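Local atomic coordinates of DNA repair and telomere maintenance protein nbs1 (Schizosaccharomyces pombe, PDB entry 3HUF), a protein that serves in the MRN complex in DNA double-strand break repair and telomere maintenance, its N-terminal FHA and BRCT domains recognising phosphorylated partners such as Ctp1. Residues 116-121 / 136-141; 148-153 / 172-177; 154-159 / 210-215; 181-186 / 195-200. All coordinates share one frame; numbering follows the deposited sequence.

Interaction 1 (116-121 / 136-141); sequences MCIQFD and LGIPTG
Ile-138 spreads its two branches over Met-116, just ahead of strand 118-120, and Ile-118 within it. With CG1 turned anti to the carbonyl carbon (chi1 -59°), its CD1 lies 3.8 Å from Met-116 SD, while its CG2 meets Ile-118 CG1 at 3.7 Å; in both pairs the side chains pass at a slant. Met-116 reaches this place as a fully extended chain, CG anti to the backbone N (chi1 -165°). Cys-117 works on the other side, setting its SG 3.9 Å from CG of the Pro-139 ring. Farther along, the methyl CG2 of Thr-140 abuts the edge of the Phe-120 ring near its plane, 3.8 Å from CE1. The backbones run parallel: Ile-118 N bonds to Pro-139 O (2.9 Å), Gly-141 N to Ile-118 O, and Phe-120 N to Gly-141 O (2.8 Å). Before the ladder starts, a water donates to both Met-116 O and Gly-137 O. The pair closes a right-handed beta-alpha-beta unit of the first BRCT domain. Strand 140-141 borders its four-stranded parallel sheet, strand 150-152 flanks 118-120 beyond, helix 123-134 packs on Phe-120 and Thr-140, and Tyr-60 of helix 57-62 on Cys-117 and Pro-139.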
loop_
_atom_site.group_PDB
_atom_site.type_symbol
_atom_site.label_atom_id
_atom_site.label_comp_id
_atom_site.label_asym_id
_atom_site.label_seq_id
_atom_site.Cartn_x
_atom_site.Cartn_y
_atom_site.Cartn_z
ATOM N N MET A 116 0.790 -3.719 -1.212
ATOM C CA MET A 116 0.924 -2.439 -1.883
ATOM C C MET A 116 -0.444 -2.079 -2.407
ATOM O O MET A 116 -0.947 -2.720 -3.343
ATOM C CB MET A 116 1.932 -2.501 -3.026
ATOM C CG MET A 116 2.363 -1.134 -3.514
ATOM S SD MET A 116 3.574 -1.205 -4.853
ATOM C CE MET A 116 3.980 0.545 -4.883
ATOM N N CYS A 117 -1.047 -1.081 -1.757
ATOM C CA CYS A 117 -2.356 -0.549 -2.111
ATOM C C CYS A 117 -2.227 0.952 -2.037
ATOM O O CYS A 117 -1.762 1.484 -1.033
ATOM C CB CYS A 117 -3.445 -0.997 -1.122
ATOM S SG CYS A 117 -3.907 -2.738 -1.219
ATOM N N ILE A 118 -2.655 1.624 -3.097
ATOM C CA ILE A 118 -2.402 3.058 -3.251
ATOM C C ILE A 118 -3.692 3.871 -3.135
ATOM O O ILE A 118 -4.617 3.700 -3.930
ATOM C CB ILE A 118 -1.628 3.370 -4.572
ATOM C CG1 ILE A 118 -0.205 2.764 -4.531
ATOM C CG2 ILE A 118 -1.550 4.875 -4.801
ATOM C CD1 ILE A 118 0.670 3.101 -5.733
ATOM N N GLN A 119 -3.761 4.740 -2.123
ATOM C CA GLN A 119 -4.901 5.636 -1.976
ATOM C C GLN A 119 -4.624 6.945 -2.692
ATOM O O GLN A 119 -3.502 7.441 -2.637
ATOM C CB GLN A 119 -5.213 5.903 -0.499
ATOM C CG GLN A 119 -6.374 6.907 -0.290
ATOM C CD GLN A 119 -6.756 7.053 1.155
ATOM O OE1 GLN A 119 -5.952 6.790 2.037
ATOM N NE2 GLN A 119 -7.992 7.463 1.413
ATOM N N PHE A 120 -5.636 7.489 -3.375
ATOM C CA PHE A 120 -5.517 8.771 -4.054
ATOM C C PHE A 120 -6.344 9.795 -3.319
ATOM O O PHE A 120 -7.351 9.457 -2.710
ATOM C CB PHE A 120 -6.015 8.684 -5.490
ATOM C CG PHE A 120 -5.039 8.046 -6.429
ATOM C CD1 PHE A 120 -4.866 6.656 -6.429
ATOM C CD2 PHE A 120 -4.302 8.833 -7.318
ATOM C CE1 PHE A 120 -3.983 6.049 -7.308
ATOM C CE2 PHE A 120 -3.394 8.242 -8.196
ATOM C CZ PHE A 120 -3.230 6.843 -8.185
ATOM N N ASP A 121 -5.915 11.050 -3.362
ATOM C CA ASP A 121 -6.630 12.085 -2.642
ATOM C C ASP A 121 -7.682 12.754 -3.516
ATOM O O ASP A 121 -8.457 13.562 -3.047
ATOM C CB ASP A 121 -5.654 13.127 -2.127
ATOM C CG ASP A 121 -6.225 13.929 -0.977
ATOM O OD1 ASP A 121 -7.168 13.450 -0.284
ATOM O OD2 ASP A 121 -5.731 15.040 -0.781
ATOM N N LEU A 136 -0.355 -3.324 -13.071
ATOM C CA LEU A 136 0.801 -3.779 -12.318
ATOM C C LEU A 136 0.445 -4.688 -11.146
ATOM O O LEU A 136 1.341 -5.229 -10.513
ATOM C CB LEU A 136 1.607 -2.585 -11.772
ATOM C CG LEU A 136 2.156 -1.570 -12.778
ATOM C CD1 LEU A 136 2.945 -0.439 -12.079
ATOM C CD2 LEU A 136 3.028 -2.281 -13.827
ATOM N N GLY A 137 -0.842 -4.837 -10.847
ATOM C CA GLY A 137 -1.307 -5.601 -9.670
ATOM C C GLY A 137 -1.497 -4.765 -8.419
ATOM O O GLY A 137 -1.492 -5.294 -7.289
ATOM N N ILE A 138 -1.632 -3.450 -8.603
ATOM C CA ILE A 138 -1.715 -2.539 -7.470
ATOM C C ILE A 138 -3.159 -2.038 -7.314
ATOM O O ILE A 138 -3.627 -1.266 -8.133
ATOM C CB ILE A 138 -0.690 -1.347 -7.560
ATOM C CG1 ILE A 138 0.752 -1.873 -7.640
ATOM C CG2 ILE A 138 -0.826 -0.389 -6.310
ATOM C CD1 ILE A 138 1.786 -0.799 -8.169
ATOM N N PRO A 139 -3.872 -2.503 -6.265
ATOM C CA PRO A 139 -5.211 -1.955 -5.998
ATOM C C PRO A 139 -5.131 -0.484 -5.593
ATOM O O PRO A 139 -4.136 -0.043 -4.986
ATOM C CB PRO A 139 -5.741 -2.813 -4.840
ATOM C CG PRO A 139 -4.838 -4.040 -4.793
ATOM C CD PRO A 139 -3.494 -3.542 -5.282
ATOM N N THR A 140 -6.171 0.263 -5.955
ATOM C CA THR A 140 -6.231 1.700 -5.727
ATOM C C THR A 140 -7.632 2.060 -5.256
ATOM O O THR A 140 -8.585 1.280 -5.459
ATOM C CB THR A 140 -5.977 2.461 -7.018
ATOM O OG1 THR A 140 -6.817 1.912 -8.043
ATOM C CG2 THR A 140 -4.526 2.334 -7.464
ATOM N N GLY A 141 -7.764 3.246 -4.663
ATOM C CA GLY A 141 -9.049 3.730 -4.182
ATOM C C GLY A 141 -8.950 5.140 -3.646
ATOM O O GLY A 141 -7.865 5.730 -3.614
HETATM O O HOH W 1 0.174 -4.538 -5.093
#

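Interaction 2 (148-153 / 172-177)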
loop_
_atom_site.group_PDB
_atom_site.type_symbol
_atom_site.label_atom_id
_atom_site.label_comp_id
_atom_site.label_asym_id
_atom_site.label_seq_id
_atom_site.Cartn_x
_atom_site.Cartn_y
_atom_site.Cartn_z
ATOM N N THR A 148 -4.036 0.211 2.852
ATOM C CA THR A 148 -3.260 1.250 2.147
ATOM C C THR A 148 -1.827 1.246 2.633
ATOM O O THR A 148 -1.583 1.272 3.848
ATOM C CB THR A 148 -3.829 2.649 2.431
ATOM O OG1 THR A 148 -5.138 2.741 1.884
ATOM C CG2 THR A 148 -2.970 3.739 1.794
ATOM N N THR A 149 -0.889 1.171 1.683
ATOM C CA THR A 149 0.529 1.340 1.983
ATOM C C THR A 149 1.062 2.706 1.518
ATOM O O THR A 149 2.018 3.218 2.085
ATOM C CB THR A 149 1.393 0.222 1.333
ATOM O OG1 THR A 149 1.141 0.197 -0.073
ATOM C CG2 THR A 149 1.046 -1.151 1.915
ATOM N N HIS A 150 0.454 3.284 0.471
ATOM C CA HIS A 150 0.951 4.551 -0.093
ATOM C C HIS A 150 -0.204 5.462 -0.369
ATOM O O HIS A 150 -1.302 4.992 -0.697
ATOM C CB HIS A 150 1.712 4.316 -1.395
ATOM C CG HIS A 150 2.961 3.513 -1.226
ATOM N ND1 HIS A 150 2.947 2.146 -1.032
ATOM C CD2 HIS A 150 4.265 3.880 -1.234
ATOM C CE1 HIS A 150 4.189 1.705 -0.913
ATOM N NE2 HIS A 150 5.010 2.734 -1.053
ATOM N N PHE A 151 0.048 6.765 -0.255
ATOM C CA PHE A 151 -0.982 7.768 -0.419
ATOM C C PHE A 151 -0.487 8.818 -1.382
ATOM O O PHE A 151 0.560 9.404 -1.144
ATOM C CB PHE A 151 -1.310 8.428 0.929
ATOM C CG PHE A 151 -2.370 9.501 0.837
ATOM C CD1 PHE A 151 -3.705 9.180 0.968
ATOM C CD2 PHE A 151 -2.019 10.842 0.602
ATOM C CE1 PHE A 151 -4.688 10.164 0.875
ATOM C CE2 PHE A 151 -2.992 11.831 0.510
ATOM C CZ PHE A 151 -4.327 11.495 0.653
ATOM N N VAL A 152 -1.247 9.054 -2.455
ATOM C CA VAL A 152 -0.885 10.064 -3.444
ATOM C C VAL A 152 -1.536 11.387 -3.128
ATOM O O VAL A 152 -2.741 11.528 -3.312
ATOM C CB VAL A 152 -1.355 9.687 -4.868
ATOM C CG1 VAL A 152 -0.774 10.679 -5.893
ATOM C CG2 VAL A 152 -0.967 8.244 -5.195
ATOM N N MET A 153 -0.750 12.358 -2.673
ATOM C CA MET A 153 -1.279 13.704 -2.430
ATOM C C MET A 153 -1.404 14.434 -3.746
ATOM O O MET A 153 -0.631 14.154 -4.674
ATOM C CB MET A 153 -0.359 14.491 -1.498
ATOM C CG MET A 153 1.093 14.398 -1.862
ATOM S SD MET A 153 2.182 15.655 -1.163
ATOM C CE MET A 153 1.610 15.824 0.480
ATOM N N LYS A 172 1.477 6.741 9.476
ATOM C CA LYS A 172 2.773 6.265 8.967
ATOM C C LYS A 172 2.738 5.651 7.571
ATOM O O LYS A 172 3.573 4.815 7.213
ATOM C CB LYS A 172 3.489 5.376 9.992
ATOM C CG LYS A 172 3.914 6.153 11.243
ATOM C CD LYS A 172 4.069 5.252 12.454
ATOM C CE LYS A 172 4.666 6.025 13.615
ATOM N NZ LYS A 172 5.066 5.114 14.732
ATOM N N THR A 173 1.757 6.083 6.785
ATOM C CA THR A 173 1.664 5.710 5.389
ATOM C C THR A 173 2.760 6.467 4.635
ATOM O O THR A 173 3.162 7.550 5.051
ATOM C CB THR A 173 0.285 6.073 4.854
ATOM O OG1 THR A 173 -0.696 5.465 5.696
ATOM C CG2 THR A 173 0.079 5.582 3.437
ATOM N N VAL A 174 3.268 5.868 3.561
ATOM C CA VAL A 174 4.251 6.503 2.691
ATOM C C VAL A 174 3.527 7.472 1.744
ATOM O O VAL A 174 2.628 7.092 1.013
ATOM C CB VAL A 174 5.046 5.432 1.886
ATOM C CG1 VAL A 174 6.088 6.088 0.973
ATOM C CG2 VAL A 174 5.722 4.444 2.831
ATOM N N ILE A 175 3.917 8.745 1.771
ATOM C CA ILE A 175 3.243 9.732 0.947
ATOM C C ILE A 175 4.006 9.917 -0.352
ATOM O O ILE A 175 5.201 10.151 -0.364
ATOM C CB ILE A 175 3.041 11.066 1.711
ATOM C CG1 ILE A 175 2.095 10.845 2.907
ATOM C CG2 ILE A 175 2.521 12.171 0.763
ATOM C CD1 ILE A 175 2.046 12.028 3.829
ATOM N N ILE A 176 3.315 9.768 -1.468
ATOM C CA ILE A 176 3.989 9.903 -2.742
ATOM C C ILE A 176 3.293 10.975 -3.554
ATOM O O ILE A 176 2.285 11.545 -3.112
ATOM C CB ILE A 176 3.997 8.555 -3.508
ATOM C CG1 ILE A 176 2.574 7.991 -3.609
ATOM C CG2 ILE A 176 4.949 7.571 -2.828
ATOM C CD1 ILE A 176 2.480 6.688 -4.379
ATOM N N ASP A 177 3.815 11.231 -4.742
ATOM C CA ASP A 177 3.136 12.107 -5.661
ATOM C C ASP A 177 3.249 11.630 -7.094
ATOM O O ASP A 177 3.747 10.539 -7.363
ATOM C CB ASP A 177 3.591 13.571 -5.499
ATOM C CG ASP A 177 5.066 13.796 -5.825
ATOM O OD1 ASP A 177 5.538 14.898 -5.513
ATOM O OD2 ASP A 177 5.766 12.928 -6.398
#
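Phe-151 O receives the shortest polar bond between the two strands, 2.8 Å from Ile-176 N and almost straight at 170°, although the donor sits somewhat out of the carbonyl plane. The CA-H of Ile-175 also points at this oxygen, a weaker second contact. Phe-151 uses its own N on the same neighbouring strand, donating to Val-174 O at 2.9 Å, so that one residue both gives and takes. Longer bonds from Val-174 N to Thr-149 O and from Met-153 N to Ile-176 O extend the ladder at its two ends. These are neighbouring strands of a parallel sheet, joined through helix 163-170 as a beta-alpha-beta crossover of the BRCT fold, and strand 174-176 is outermost in it. On one face, His-150 and Val-174 lie side by side and point the same way, with His-150 CD2 3.6 Å from Val-174 CB; Thr-149 OG1 shares a 2.8 Å hydrogen bond with His-150 ND1, which should limit the turning of the imidazole. Ile-176 continues this face. Its CG1 lies between the backbone N and the carbonyl carbon (chi1 53°), a choice that carries CD1 across to Val-152 CG2, 3.9 Å away, and to His-150 CB. On the face of Phe-151 and Ile-175, helix 163-170 covers both side chains. Met-153 lays CG against Ile-175 CG2 (3.7 Å), and the bend at chi3 folds CE back onto the same methyl, the two side chains meeting at about a right angle beside Phe-215.

Interaction 3 (154-159 / 210-215)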
loop_
_atom_site.group_PDB
_atom_site.type_symbol
_atom_site.label_atom_id
_atom_site.label_comp_id
_atom_site.label_asym_id
_atom_site.label_seq_id
_atom_site.Cartn_x
_atom_site.Cartn_y
_atom_site.Cartn_z
ATOM N N ASN A 154 -2.359 15.363 -3.837
ATOM C CA ASN A 154 -2.431 16.262 -4.994
ATOM C C ASN A 154 -1.191 17.145 -5.069
ATOM O O ASN A 154 -0.512 17.362 -4.054
ATOM C CB ASN A 154 -3.683 17.170 -4.983
ATOM C CG ASN A 154 -4.977 16.399 -4.804
ATOM O OD1 ASN A 154 -5.044 15.183 -5.059
ATOM N ND2 ASN A 154 -6.026 17.104 -4.344
ATOM N N ARG A 155 -0.902 17.626 -6.279
ATOM C CA ARG A 155 0.097 18.669 -6.503
ATOM C C ARG A 155 -0.085 19.756 -5.454
ATOM O O ARG A 155 -1.134 20.407 -5.405
ATOM C CB ARG A 155 -0.094 19.265 -7.898
ATOM C CG ARG A 155 1.031 20.136 -8.405
ATOM C CD ARG A 155 0.642 20.765 -9.748
ATOM N NE ARG A 155 1.650 21.688 -10.244
ATOM C CZ ARG A 155 2.527 21.383 -11.198
ATOM N NH1 ARG A 155 2.506 20.175 -11.758
ATOM N NH2 ARG A 155 3.426 22.283 -11.594
ATOM N N GLN A 156 0.924 19.927 -4.601
ATOM C CA GLN A 156 0.871 20.889 -3.493
ATOM C C GLN A 156 1.024 22.291 -4.043
ATOM O O GLN A 156 2.047 22.966 -3.820
ATOM C CB GLN A 156 1.975 20.607 -2.475
ATOM C CG GLN A 156 1.667 21.096 -1.073
ATOM C CD GLN A 156 2.840 20.913 -0.126
ATOM O OE1 GLN A 156 3.330 19.799 0.059
ATOM N NE2 GLN A 156 3.287 22.006 0.490
ATOM N N ALA A 157 -0.004 22.741 -4.751
ATOM C CA ALA A 157 0.128 23.868 -5.670
ATOM C C ALA A 157 0.398 25.203 -4.960
ATOM O O ALA A 157 -0.235 26.204 -5.266
ATOM C CB ALA A 157 -1.124 23.946 -6.549
ATOM N N GLY A 158 1.349 25.204 -4.021
ATOM C CA GLY A 158 1.571 26.330 -3.105
ATOM C C GLY A 158 0.429 26.542 -2.109
ATOM O O GLY A 158 0.221 27.654 -1.615
ATOM N N SER A 159 -0.317 25.476 -1.809
ATOM C CA SER A 159 -1.481 25.579 -0.928
ATOM C C SER A 159 -1.470 24.532 0.189
ATOM O O SER A 159 -0.608 23.643 0.215
ATOM C CB SER A 159 -2.785 25.475 -1.737
ATOM O OG SER A 159 -2.921 24.195 -2.340
ATOM N N LYS A 210 10.722 17.430 2.990
ATOM C CA LYS A 210 11.864 18.371 3.119
ATOM C C LYS A 210 11.446 19.790 2.748
ATOM O O LYS A 210 10.706 19.978 1.786
ATOM C CB LYS A 210 12.970 17.973 2.141
ATOM C CG LYS A 210 14.319 17.717 2.729
ATOM C CD LYS A 210 14.673 16.242 2.563
ATOM C CE LYS A 210 16.185 16.044 2.607
ATOM N NZ LYS A 210 16.648 14.982 1.676
ATOM N N ASN A 211 11.929 20.783 3.496
ATOM C CA ASN A 211 11.631 22.213 3.262
ATOM C C ASN A 211 10.138 22.508 3.016
ATOM O O ASN A 211 9.786 23.392 2.233
ATOM C CB ASN A 211 12.466 22.791 2.098
ATOM C CG ASN A 211 13.949 22.448 2.189
ATOM O OD1 ASN A 211 14.477 22.190 3.273
ATOM N ND2 ASN A 211 14.628 22.446 1.036
ATOM N N ASN A 212 9.271 21.746 3.673
ATOM C CA ASN A 212 7.840 21.817 3.413
ATOM C C ASN A 212 7.088 22.271 4.669
ATOM O O ASN A 212 7.025 21.525 5.645
ATOM C CB ASN A 212 7.350 20.447 2.933
ATOM C CG ASN A 212 6.011 20.516 2.220
ATOM O OD1 ASN A 212 5.161 21.341 2.546
ATOM N ND2 ASN A 212 5.812 19.632 1.247
ATOM N N ASP A 213 6.526 23.486 4.641
ATOM C CA ASP A 213 5.812 24.037 5.803
ATOM C C ASP A 213 4.415 23.439 6.060
ATOM O O ASP A 213 3.634 23.967 6.858
ATOM C CB ASP A 213 5.759 25.579 5.758
ATOM C CG ASP A 213 4.732 26.133 4.751
ATOM O OD1 ASP A 213 4.132 25.379 3.948
ATOM O OD2 ASP A 213 4.535 27.368 4.763
ATOM N N GLN A 214 4.098 22.355 5.373
ATOM C CA GLN A 214 2.846 21.669 5.598
ATOM C C GLN A 214 3.104 20.388 6.396
ATOM O O GLN A 214 2.169 19.718 6.831
ATOM C CB GLN A 214 2.161 21.359 4.257
ATOM C CG GLN A 214 1.703 22.605 3.482
ATOM C CD GLN A 214 0.596 23.370 4.206
ATOM O OE1 GLN A 214 -0.456 22.809 4.517
ATOM N NE2 GLN A 214 0.838 24.654 4.478
ATOM N N PHE A 215 4.385 20.067 6.584
ATOM C CA PHE A 215 4.799 18.874 7.323
ATOM C C PHE A 215 5.809 19.228 8.401
ATOM O O PHE A 215 6.615 20.140 8.212
ATOM C CB PHE A 215 5.454 17.861 6.389
ATOM C CG PHE A 215 4.512 17.236 5.410
ATOM C CD1 PHE A 215 4.380 17.757 4.127
ATOM C CD2 PHE A 215 3.764 16.112 5.772
ATOM C CE1 PHE A 215 3.515 17.179 3.226
ATOM C CE2 PHE A 215 2.891 15.528 4.893
ATOM C CZ PHE A 215 2.759 16.042 3.616
#
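Gln-156 and Asn-212 approach from opposite directions and pair their side-chain amides through two reciprocal hydrogen bonds. Asn-212 ND2 donates to Gln-156 OE1 at 2.8 Å and 171°, entering the carbonyl plane on a lone pair, and OE1 in turn lies within the amide plane of Asn-212. The return bond, from Gln-156 NE2 to Asn-212 OD1, measures 2.9 Å; here the donor stands some way out of the acceptor's carbonyl plane, because the two amides are twisted by 32°. Gln-156 spans the gap as an extended chain, its CG anti to the backbone N (chi1 -155°). Asn-212 OD1 has a second donor, Gln-214 N at 3.2 Å, which approaches from the opposite face of the amide to Gln-156 NE2. This bond makes an Asx turn, set on a type I beta turn from Asn-212 to Phe-215 whose closing bond runs from Phe-215 N to Asn-212 O. The contact thus fastens the loop between strand 150-152 and helix 163-170 of the first BRCT domain to the turn that follows helix 198-209. Asn-212 ND2 gives its other hydrogen to Ile-208 O, in the last part of that helix, so both atoms of the amide head carry two bonds. Gln-214 OE1 accepts from Ile-161 N, a second tie between the same loops, while its NE2 makes a weak bond to Asp-213 OD1. Gln-214 CG also packs 3.4 Å from Gln-156 NE2, and Phe-215 offers its ring edge to Gln-156 OE1, with CE1 4.1 Å away.

Interaction 4 (181-186 / 195-200); sequences LQYLST and ASLMPD. With SCN (thiocyanate ion), chain E.
Helix 178-184, which follows strand 174-176 in the first BRCT domain, meets the start of helix 198-209, the long helix leading on toward the second BRCT domain. Leu-197 gives one methyl to each of two neighbouring residues of the first helix, Tyr-183 and Leu-184. Leu-197 CD2 lies 3.8 Å from Tyr-183 CE2, at a slant to the ring, and Leu-197 CD1 is equally far from Leu-184 CD2. With CG anti to the carbonyl carbon, the fork faces the helix and its two methyls part between Tyr-183 and Leu-184. Leu-133 of helix 123-134 packs against Leu-184, carrying the apolar contact into the domain. Tyr-183 projects its ring with CG anti to the backbone N (chi1 169°), and this long reach brings the phenol among polar groups of the other segment. Its OH lies 3.2 Å from Ser-196 O, a weak hydrogen bond at most, and 3.1 Å from Asp-200 OD1. The carboxylate and ring planes are steeply inclined to each other, by 68°, and the two side chains cross at about a right angle. Tyr-180, one turn earlier on the same helix, adds a hydrogen bond from its OH to Leu-197 O. A thiocyanate ion, probably from the crystallisation liquor, sits at the N-terminal end of helix 198-209, beside the side chain of Met-198: Leu-197 N donates to the nitrogen of the ion at 3.0 Å and 155°.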
loop_
_atom_site.group_PDB
_atom_site.type_symbol
_atom_site.label_atom_id
_atom_site.label_comp_id
_atom_site.label_asym_id
_atom_site.label_seq_id
_atom_site.Cartn_x
_atom_site.Cartn_y
_atom_site.Cartn_z
ATOM N N LEU A 181 4.397 8.226 -9.614
ATOM C CA LEU A 181 3.454 7.579 -10.519
ATOM C C LEU A 181 4.021 7.527 -11.936
ATOM O O LEU A 181 3.910 6.508 -12.612
ATOM C CB LEU A 181 2.098 8.287 -10.496
ATOM C CG LEU A 181 1.366 8.292 -9.153
ATOM C CD1 LEU A 181 0.097 9.124 -9.234
ATOM C CD2 LEU A 181 1.042 6.869 -8.662
ATOM N N GLN A 182 4.652 8.614 -12.369
ATOM C CA GLN A 182 5.311 8.658 -13.673
ATOM C C GLN A 182 6.371 7.549 -13.803
ATOM O O GLN A 182 6.464 6.892 -14.838
ATOM C CB GLN A 182 5.908 10.053 -13.928
ATOM C CG GLN A 182 4.836 11.121 -14.157
ATOM C CD GLN A 182 5.413 12.518 -14.294
ATOM O OE1 GLN A 182 6.636 12.694 -14.329
ATOM N NE2 GLN A 182 4.537 13.525 -14.379
ATOM N N TYR A 183 7.143 7.350 -12.735
ATOM C CA TYR A 183 8.051 6.221 -12.622
ATOM C C TYR A 183 7.326 4.884 -12.790
ATOM O O TYR A 183 7.734 4.076 -13.616
ATOM C CB TYR A 183 8.807 6.279 -11.296
ATOM C CG TYR A 183 9.592 5.035 -10.935
ATOM C CD1 TYR A 183 10.650 4.600 -11.724
ATOM C CD2 TYR A 183 9.296 4.309 -9.779
ATOM C CE1 TYR A 183 11.378 3.451 -11.385
ATOM C CE2 TYR A 183 10.019 3.166 -9.432
ATOM C CZ TYR A 183 11.059 2.751 -10.236
ATOM O OH TYR A 183 11.787 1.621 -9.905
ATOM N N LEU A 184 6.252 4.642 -12.043
ATOM C CA LEU A 184 5.486 3.390 -12.227
ATOM C C LEU A 184 4.969 3.146 -13.653
ATOM O O LEU A 184 4.850 2.000 -14.091
ATOM C CB LEU A 184 4.327 3.297 -11.245
ATOM C CG LEU A 184 4.674 3.168 -9.764
ATOM C CD1 LEU A 184 3.409 2.998 -8.948
ATOM C CD2 LEU A 184 5.637 2.006 -9.524
ATOM N N SER A 185 4.691 4.214 -14.395
ATOM C CA SER A 185 4.172 4.061 -15.755
ATOM C C SER A 185 5.256 3.512 -16.707
ATOM O O SER A 185 4.967 3.145 -17.849
ATOM C CB SER A 185 3.572 5.377 -16.271
ATOM O OG SER A 185 4.581 6.301 -16.634
ATOM N N THR A 186 6.487 3.439 -16.198
ATOM C CA THR A 186 7.671 2.985 -16.936
ATOM C C THR A 186 7.822 1.443 -17.020
ATOM O O THR A 186 8.393 0.925 -17.984
ATOM C CB THR A 186 8.953 3.634 -16.301
ATOM O OG1 THR A 186 9.112 4.977 -16.788
ATOM C CG2 THR A 186 10.215 2.833 -16.575
ATOM N N ALA A 195 11.085 -5.989 -4.689
ATOM C CA ALA A 195 11.310 -4.714 -4.012
ATOM C C ALA A 195 11.858 -3.602 -4.899
ATOM O O ALA A 195 12.324 -2.593 -4.391
ATOM C CB ALA A 195 12.176 -4.892 -2.774
ATOM N N SER A 196 11.796 -3.780 -6.217
ATOM C CA SER A 196 12.341 -2.781 -7.151
ATOM C C SER A 196 11.698 -1.387 -7.153
ATOM O O SER A 196 12.362 -0.415 -7.478
ATOM C CB SER A 196 12.278 -3.304 -8.574
ATOM O OG SER A 196 13.380 -4.108 -8.821
ATOM N N LEU A 197 10.419 -1.305 -6.834
ATOM C CA LEU A 197 9.661 -0.052 -6.912
ATOM C C LEU A 197 9.460 0.636 -5.554
ATOM O O LEU A 197 9.053 1.800 -5.497
ATOM C CB LEU A 197 8.286 -0.306 -7.575
ATOM C CG LEU A 197 8.285 -1.158 -8.864
ATOM C CD1 LEU A 197 6.868 -1.569 -9.305
ATOM C CD2 LEU A 197 9.032 -0.460 -9.977
ATOM N N MET A 198 9.749 -0.086 -4.473
ATOM C CA MET A 198 9.460 0.372 -3.110
ATOM C C MET A 198 10.385 1.437 -2.548
ATOM O O MET A 198 9.895 2.380 -1.918
ATOM C CB MET A 198 9.440 -0.792 -2.097
ATOM C CG MET A 198 8.370 -1.814 -2.248
ATOM S SD MET A 198 6.704 -1.175 -2.502
ATOM C CE MET A 198 5.751 -2.553 -1.852
ATOM N N PRO A 199 11.720 1.263 -2.682
ATOM C CA PRO A 199 12.585 2.298 -2.154
ATOM C C PRO A 199 12.434 3.666 -2.819
ATOM O O PRO A 199 12.713 4.670 -2.186
ATOM C CB PRO A 199 13.998 1.735 -2.419
ATOM C CG PRO A 199 13.809 0.271 -2.502
ATOM C CD PRO A 199 12.519 0.153 -3.234
ATOM N N ASP A 200 12.030 3.712 -4.089
ATOM C CA ASP A 200 11.886 4.997 -4.784
ATOM C C ASP A 200 10.698 5.727 -4.204
ATOM O O ASP A 200 10.691 6.949 -4.150
ATOM C CB ASP A 200 11.673 4.837 -6.293
ATOM C CG ASP A 200 12.961 4.532 -7.046
ATOM O OD1 ASP A 200 13.017 3.476 -7.718
ATOM O OD2 ASP A 200 13.912 5.324 -6.986
HETATM S S SCN E . 7.522 -5.850 -4.921
HETATM C C SCN E . 7.879 -4.196 -5.395
HETATM N N SCN E . 8.408 -3.187 -5.718
#

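How the interactions relate
From the N terminus, interaction 1 comes first, closing the loop that holds helix 123-134. Interaction 2 follows in series, closing the next one around helix 163-170; strands 118-120 and 150-152 lie side by side, so the two contacts belong to one continuous sheet. Interaction 3 opens directly after segment 148-153 and closes only beyond helix 198-209, crossing interaction 2 along the chain, and Phe-215 brings it against Met-153 and Ile-175. Interaction 4 is a short closure, between 181-186 and 195-200, lying wholly within that wide span. Its segments reach the sheet through Leu-181, against Phe-120 and Val-152, and through Met-198, against His-150. Interactions 3 and 4 thus hold helix 198-209 near its two ends, about 22 Å apart between centres.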